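Local atomic coordinates of putative D-lactate dehydrogenase (Chlamydomonas reinhardtii, PDB entry 4ZGS), a protein that probably reduces pyruvate to D-lactate with NADH, as a chloroplast pyruvate reductase of the D-isomer specific 2-hydroxyacid dehydrogenase family. Residues K203-D208 against P221-D226. Numbering follows the deposited sequence.
Sequences KVFAYD and PYVSLD. With NAD (nicotinamide-adenine-dinucleotide), chain I.
A206 and Y222 face each other in a single backbone bridge, with their CA atoms 4.9 Å apart and the two chain directions diverging by 57°. Strand 203-207 is the outermost strand, at one end of the parallel sheet of the Rossmann-type NAD-binding domain. Segment 221-226 crosses its outer edge at this one bridge before entering helix 225-231. A206 uses both backbone polar atoms: its N donates to P221 O at 3.1 Å, and its O accepts from V223 N at 3.0 Å. The second bond is the straighter, 163° at the hydrogen. On its other side the strand is hydrogen-bonded to strand 180-184.

A206 CB sits over one face of the Y222 ring, offset toward the rim. D208 N meets the edge of that ring. Y222 OH is hydrogen-bonded to N212 N beyond the two segments. On the opposite face of the strand, P221 CG touches F205 CD2 at 3.5 Å, and V223 CG1 approaches the same ring atom.

With chi1 at 168°, Y207 turns its ring away from its own backbone N and places it against the start of the helix. L225 CB lies over the centre of the Y207 ring in a CH-pi contact, 3.9 Å from its centroid. V223 O lies at the ring edge, in plane. Y207 CE2 also comes 3.8 Å from C2A of the NAD adenine. Replacing this tyrosine with an alanine would probably leave L225 without its aromatic partner and open a gap beside the adenine.

D208, a NAD-binding residue, follows the strand directly. Its OD1 accepts a hydrogen bond from K210 N and its OD2 one from T186 N. These bonds fix the carboxylate at the adenosine ribose, with D208 OD2 3.3 Å from NAD C1B.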
ATOM      1  N   LYS A 203     -14.542  -9.305  30.256  1.00 44.23           N
ATOM      2  CA  LYS A 203     -14.337  -9.409  31.693  1.00 46.81           C
ATOM      3  C   LYS A 203     -13.125  -8.548  31.980  1.00 52.47           C
ATOM      4  O   LYS A 203     -11.995  -8.923  31.674  1.00 52.53           O
ATOM      5  CB  LYS A 203     -14.077 -10.847  32.130  1.00 51.82           C
ATOM      6  CG  LYS A 203     -15.156 -11.837  31.705  1.00 61.31           C
ATOM      7  CD  LYS A 203     -14.710 -13.246  32.003  1.00 69.62           C
ATOM      8  CE  LYS A 203     -15.711 -14.266  31.517  1.00 78.28           C
ATOM      9  NZ  LYS A 203     -15.241 -15.666  31.790  1.00 85.38           N
ATOM     10  N   VAL A 204     -13.353  -7.403  32.604  1.00 52.30           N
ATOM     11  CA  VAL A 204     -12.296  -6.440  32.754  1.00 45.10           C
ATOM     12  C   VAL A 204     -11.680  -6.547  34.133  1.00 51.86           C
ATOM     13  O   VAL A 204     -12.368  -6.704  35.128  1.00 57.34           O
ATOM     14  CB  VAL A 204     -12.807  -5.030  32.504  1.00 45.14           C
ATOM     15  CG1 VAL A 204     -11.652  -4.027  32.536  1.00 46.89           C
ATOM     16  CG2 VAL A 204     -13.526  -4.978  31.170  1.00 43.39           C
ATOM     17  N   PHE A 205     -10.355  -6.505  34.178  1.00 57.51           N
ATOM     18  CA  PHE A 205      -9.645  -6.497  35.448  1.00 55.82           C
ATOM     19  C   PHE A 205      -8.751  -5.282  35.394  1.00 51.71           C
ATOM     20  O   PHE A 205      -8.453  -4.787  34.323  1.00 51.80           O
ATOM     21  CB  PHE A 205      -8.877  -7.803  35.677  1.00 52.86           C
ATOM     22  CG  PHE A 205      -9.779  -8.990  35.890  1.00 53.87           C
ATOM     23  CD1 PHE A 205     -10.414  -9.598  34.818  1.00 49.54           C
ATOM     24  CD2 PHE A 205     -10.020  -9.477  37.170  1.00 58.38           C
ATOM     25  CE1 PHE A 205     -11.250 -10.664  35.003  1.00 49.93           C
ATOM     26  CE2 PHE A 205     -10.864 -10.555  37.369  1.00 56.42           C
ATOM     27  CZ  PHE A 205     -11.480 -11.148  36.284  1.00 53.77           C
ATOM     28  N   ALA A 206      -8.387  -4.754  36.547  1.00 49.44           N
ATOM     29  CA  ALA A 206      -7.621  -3.528  36.588  1.00 44.60           C
ATOM     30  C   ALA A 206      -6.511  -3.635  37.583  1.00 51.81           C
ATOM     31  O   ALA A 206      -6.625  -4.348  38.592  1.00 51.98           O
ATOM     32  CB  ALA A 206      -8.509  -2.351  36.944  1.00 45.37           C
ATOM     33  N   TYR A 207      -5.451  -2.883  37.305  1.00 52.50           N
ATOM     34  CA  TYR A 207      -4.375  -2.701  38.246  1.00 59.26           C
ATOM     35  C   TYR A 207      -4.053  -1.224  38.356  1.00 65.46           C
ATOM     36  O   TYR A 207      -3.919  -0.530  37.345  1.00 68.90           O
ATOM     37  CB  TYR A 207      -3.116  -3.447  37.815  1.00 59.74           C
ATOM     38  CG  TYR A 207      -1.914  -3.035  38.631  1.00 61.94           C
ATOM     39  CD1 TYR A 207      -1.677  -3.601  39.870  1.00 69.81           C
ATOM     40  CD2 TYR A 207      -1.074  -2.017  38.209  1.00 60.58           C
ATOM     41  CE1 TYR A 207      -0.591  -3.219  40.639  1.00 75.35           C
ATOM     42  CE2 TYR A 207       0.015  -1.622  38.971  1.00 65.59           C
ATOM     43  CZ  TYR A 207       0.251  -2.226  40.184  1.00 75.88           C
ATOM     44  OH  TYR A 207       1.326  -1.845  40.958  1.00 84.86           O
ATOM     45  N   ASP A 208      -3.870  -0.760  39.581  1.00 62.74           N
ATOM     46  CA  ASP A 208      -3.353   0.571  39.788  1.00 61.73           C
ATOM     47  C   ASP A 208      -2.766   0.623  41.152  1.00 68.93           C
ATOM     48  O   ASP A 208      -3.142  -0.152  42.025  1.00 74.30           O
ATOM     49  CB  ASP A 208      -4.427   1.635  39.650  1.00 62.13           C
ATOM     50  CG  ASP A 208      -3.836   3.027  39.499  1.00 65.05           C
ATOM     51  OD1 ASP A 208      -3.072   3.456  40.394  1.00 67.83           O
ATOM     52  OD2 ASP A 208      -4.109   3.679  38.464  1.00 60.95           O
ATOM     53  N   PRO A 221     -12.915  -5.569  39.284  1.00 54.35           N
ATOM     54  CA  PRO A 221     -11.983  -5.895  40.375  1.00 50.51           C
ATOM     55  C   PRO A 221     -10.542  -5.416  40.166  1.00 57.45           C
ATOM     56  O   PRO A 221     -10.026  -5.432  39.052  1.00 61.53           O
ATOM     57  CB  PRO A 221     -12.032  -7.429  40.430  1.00 51.02           C
ATOM     58  CG  PRO A 221     -12.470  -7.848  39.084  1.00 50.94           C
ATOM     59  CD  PRO A 221     -13.353  -6.765  38.540  1.00 53.04           C
ATOM     60  N   TYR A 222      -9.906  -4.981  41.247  1.00 61.17           N
ATOM     61  CA  TYR A 222      -8.469  -4.701  41.265  1.00 65.46           C
ATOM     62  C   TYR A 222      -7.621  -5.898  41.713  1.00 72.43           C
ATOM     63  O   TYR A 222      -7.911  -6.543  42.716  1.00 79.72           O
ATOM     64  CB  TYR A 222      -8.189  -3.483  42.152  1.00 55.31           C
ATOM     65  CG  TYR A 222      -8.527  -2.208  41.428  1.00 55.37           C
ATOM     66  CD1 TYR A 222      -9.849  -1.777  41.323  1.00 52.97           C
ATOM     67  CD2 TYR A 222      -7.530  -1.456  40.798  1.00 52.93           C
ATOM     68  CE1 TYR A 222     -10.164  -0.616  40.631  1.00 59.74           C
ATOM     69  CE2 TYR A 222      -7.834  -0.302  40.118  1.00 53.14           C
ATOM     70  CZ  TYR A 222      -9.145   0.119  40.035  1.00 58.01           C
ATOM     71  OH  TYR A 222      -9.435   1.274  39.348  1.00 60.85           O
ATOM     72  N   VAL A 223      -6.609  -6.226  40.920  1.00 69.83           N
ATOM     73  CA  VAL A 223      -5.732  -7.345  41.221  1.00 67.81           C
ATOM     74  C   VAL A 223      -4.300  -6.858  41.151  1.00 64.53           C
ATOM     75  O   VAL A 223      -4.061  -5.686  40.862  1.00 67.50           O
ATOM     76  CB  VAL A 223      -5.922  -8.506  40.246  1.00 64.96           C
ATOM     77  CG1 VAL A 223      -7.385  -8.969  40.268  1.00 53.20           C
ATOM     78  CG2 VAL A 223      -5.483  -8.098  38.839  1.00 51.15           C
ATOM     79  N   SER A 224      -3.350  -7.732  41.456  1.00 59.01           N
ATOM     80  CA  SER A 224      -1.947  -7.363  41.332  1.00 64.13           C
ATOM     81  C   SER A 224      -1.500  -7.326  39.857  1.00 64.03           C
ATOM     82  O   SER A 224      -2.161  -7.869  38.956  1.00 62.27           O
ATOM     83  CB  SER A 224      -1.064  -8.300  42.169  1.00 67.96           C
ATOM     84  OG  SER A 224      -0.846  -9.540  41.539  1.00 70.51           O
ATOM     85  N   LEU A 225      -0.409  -6.615  39.601  1.00 63.55           N
ATOM     86  CA  LEU A 225       0.106  -6.508  38.243  1.00 59.59           C
ATOM     87  C   LEU A 225       0.450  -7.905  37.702  1.00 57.47           C
ATOM     88  O   LEU A 225       0.073  -8.256  36.577  1.00 53.80           O
ATOM     89  CB  LEU A 225       1.321  -5.573  38.199  1.00 59.27           C
ATOM     90  CG  LEU A 225       1.870  -5.291  36.801  1.00 55.97           C
ATOM     91  CD1 LEU A 225       0.757  -4.930  35.856  1.00 51.80           C
ATOM     92  CD2 LEU A 225       2.855  -4.178  36.890  1.00 60.17           C
ATOM     93  N   ASP A 226       1.133  -8.713  38.509  1.00 62.21           N
ATOM     94  CA  ASP A 226       1.452 -10.077  38.099  1.00 71.80           C
ATOM     95  C   ASP A 226       0.179 -10.889  37.798  1.00 78.96           C
ATOM     96  O   ASP A 226       0.166 -11.673  36.843  1.00 81.52           O
ATOM     97  CB  ASP A 226       2.267 -10.807  39.172  1.00 80.91           C
ATOM     98  CG  ASP A 226       3.740 -10.423  39.165  1.00 88.42           C
ATOM     99  OD1 ASP A 226       4.233  -9.952  38.122  1.00 87.81           O
ATOM    100  OD2 ASP A 226       4.424 -10.658  40.191  1.00 94.97           O
TER
HETATM  101  PA  NAD I1000      -4.294  10.189  35.013  1.00165.13           P
HETATM  102  O1A NAD I1000      -3.556  10.840  36.119  1.00158.06           O
HETATM  103  O2A NAD I1000      -5.688  10.414  35.471  1.00158.55           O
HETATM  104  O5B NAD I1000      -3.942   8.630  34.888  1.00162.85           O
HETATM  105  C5B NAD I1000      -2.739   8.080  35.422  1.00161.53           C
HETATM  106  C4B NAD I1000      -3.033   7.065  36.481  1.00160.60           C
HETATM  107  O4B NAD I1000      -1.924   6.060  36.580  1.00159.40           O
HETATM  108  C3B NAD I1000      -3.174   7.688  37.822  1.00159.96           C
HETATM  109  O3B NAD I1000      -4.419   7.294  38.465  1.00157.57           O
HETATM  110  C2B NAD I1000      -2.057   7.206  38.627  1.00159.60           C
HETATM  111  O2B NAD I1000      -2.467   7.069  40.014  1.00158.55           O
HETATM  112  C1B NAD I1000      -1.705   5.889  38.052  1.00159.26           C
HETATM  113  N9A NAD I1000      -0.411   5.446  38.382  1.00158.01           N
HETATM  114  C8A NAD I1000       0.640   6.211  38.969  1.00157.08           C
HETATM  115  N7A NAD I1000       1.773   5.401  39.158  1.00157.02           N
HETATM  116  C5A NAD I1000       1.435   4.143  38.705  1.00157.35           C
HETATM  117  C6A NAD I1000       2.088   2.876  38.602  1.00157.56           C
HETATM  118  N6A NAD I1000       3.427   2.705  39.034  1.00157.26           N
HETATM  119  N1A NAD I1000       1.450   1.908  38.118  1.00157.83           N
HETATM  120  C2A NAD I1000       0.300   1.902  37.707  1.00158.07           C
HETATM  121  N3A NAD I1000      -0.445   2.953  37.721  1.00158.00           N
HETATM  122  C4A NAD I1000       0.044   4.172  38.217  1.00157.83           C
HETATM  123  O3  NAD I1000      -4.045  10.935  33.615  1.00165.53           O
HETATM  124  PN  NAD I1000      -4.726  10.517  32.229  1.00159.75           P
HETATM  125  O1N NAD I1000      -5.619  11.575  31.698  1.00159.95           O
HETATM  126  O2N NAD I1000      -5.659   9.379  32.410  1.00159.88           O
HETATM  127  O5D NAD I1000      -3.592  10.131  31.173  1.00164.38           O
HETATM  128  C5D NAD I1000      -2.483  10.993  30.892  1.00160.06           C
HETATM  129  C4D NAD I1000      -1.609  10.224  29.974  1.00160.44           C
HETATM  130  O4D NAD I1000      -2.192  10.189  28.614  1.00163.37           O
HETATM  131  C3D NAD I1000      -0.284  10.829  29.792  1.00161.71           C
HETATM  132  O3D NAD I1000       0.592  10.528  30.910  1.00159.87           O
HETATM  133  C2D NAD I1000       0.178  10.185  28.564  1.00162.17           C
HETATM  134  O2D NAD I1000       0.799   8.921  28.907  1.00163.56           O
HETATM  135  C1D NAD I1000      -1.030   9.942  27.735  1.00161.35           C
HETATM  136  N1N NAD I1000      -1.044  10.788  26.607  1.00163.73           N
HETATM  137  C2N NAD I1000      -1.316  10.253  25.325  1.00164.68           C
HETATM  138  C3N NAD I1000      -1.316  11.081  24.203  1.00164.86           C
HETATM  139  C7N NAD I1000      -1.606  10.500  22.822  1.00164.44           C
HETATM  140  O7N NAD I1000      -1.240   9.373  22.541  1.00163.60           O
HETATM  141  N7N NAD I1000      -2.284  11.272  21.843  1.00163.80           N
HETATM  142  C4N NAD I1000      -1.042  12.454  24.349  1.00164.04           C
HETATM  143  C5N NAD I1000      -0.766  12.990  25.623  1.00161.94           C
HETATM  144  C6N NAD I1000      -0.768  12.166  26.744  1.00163.20           C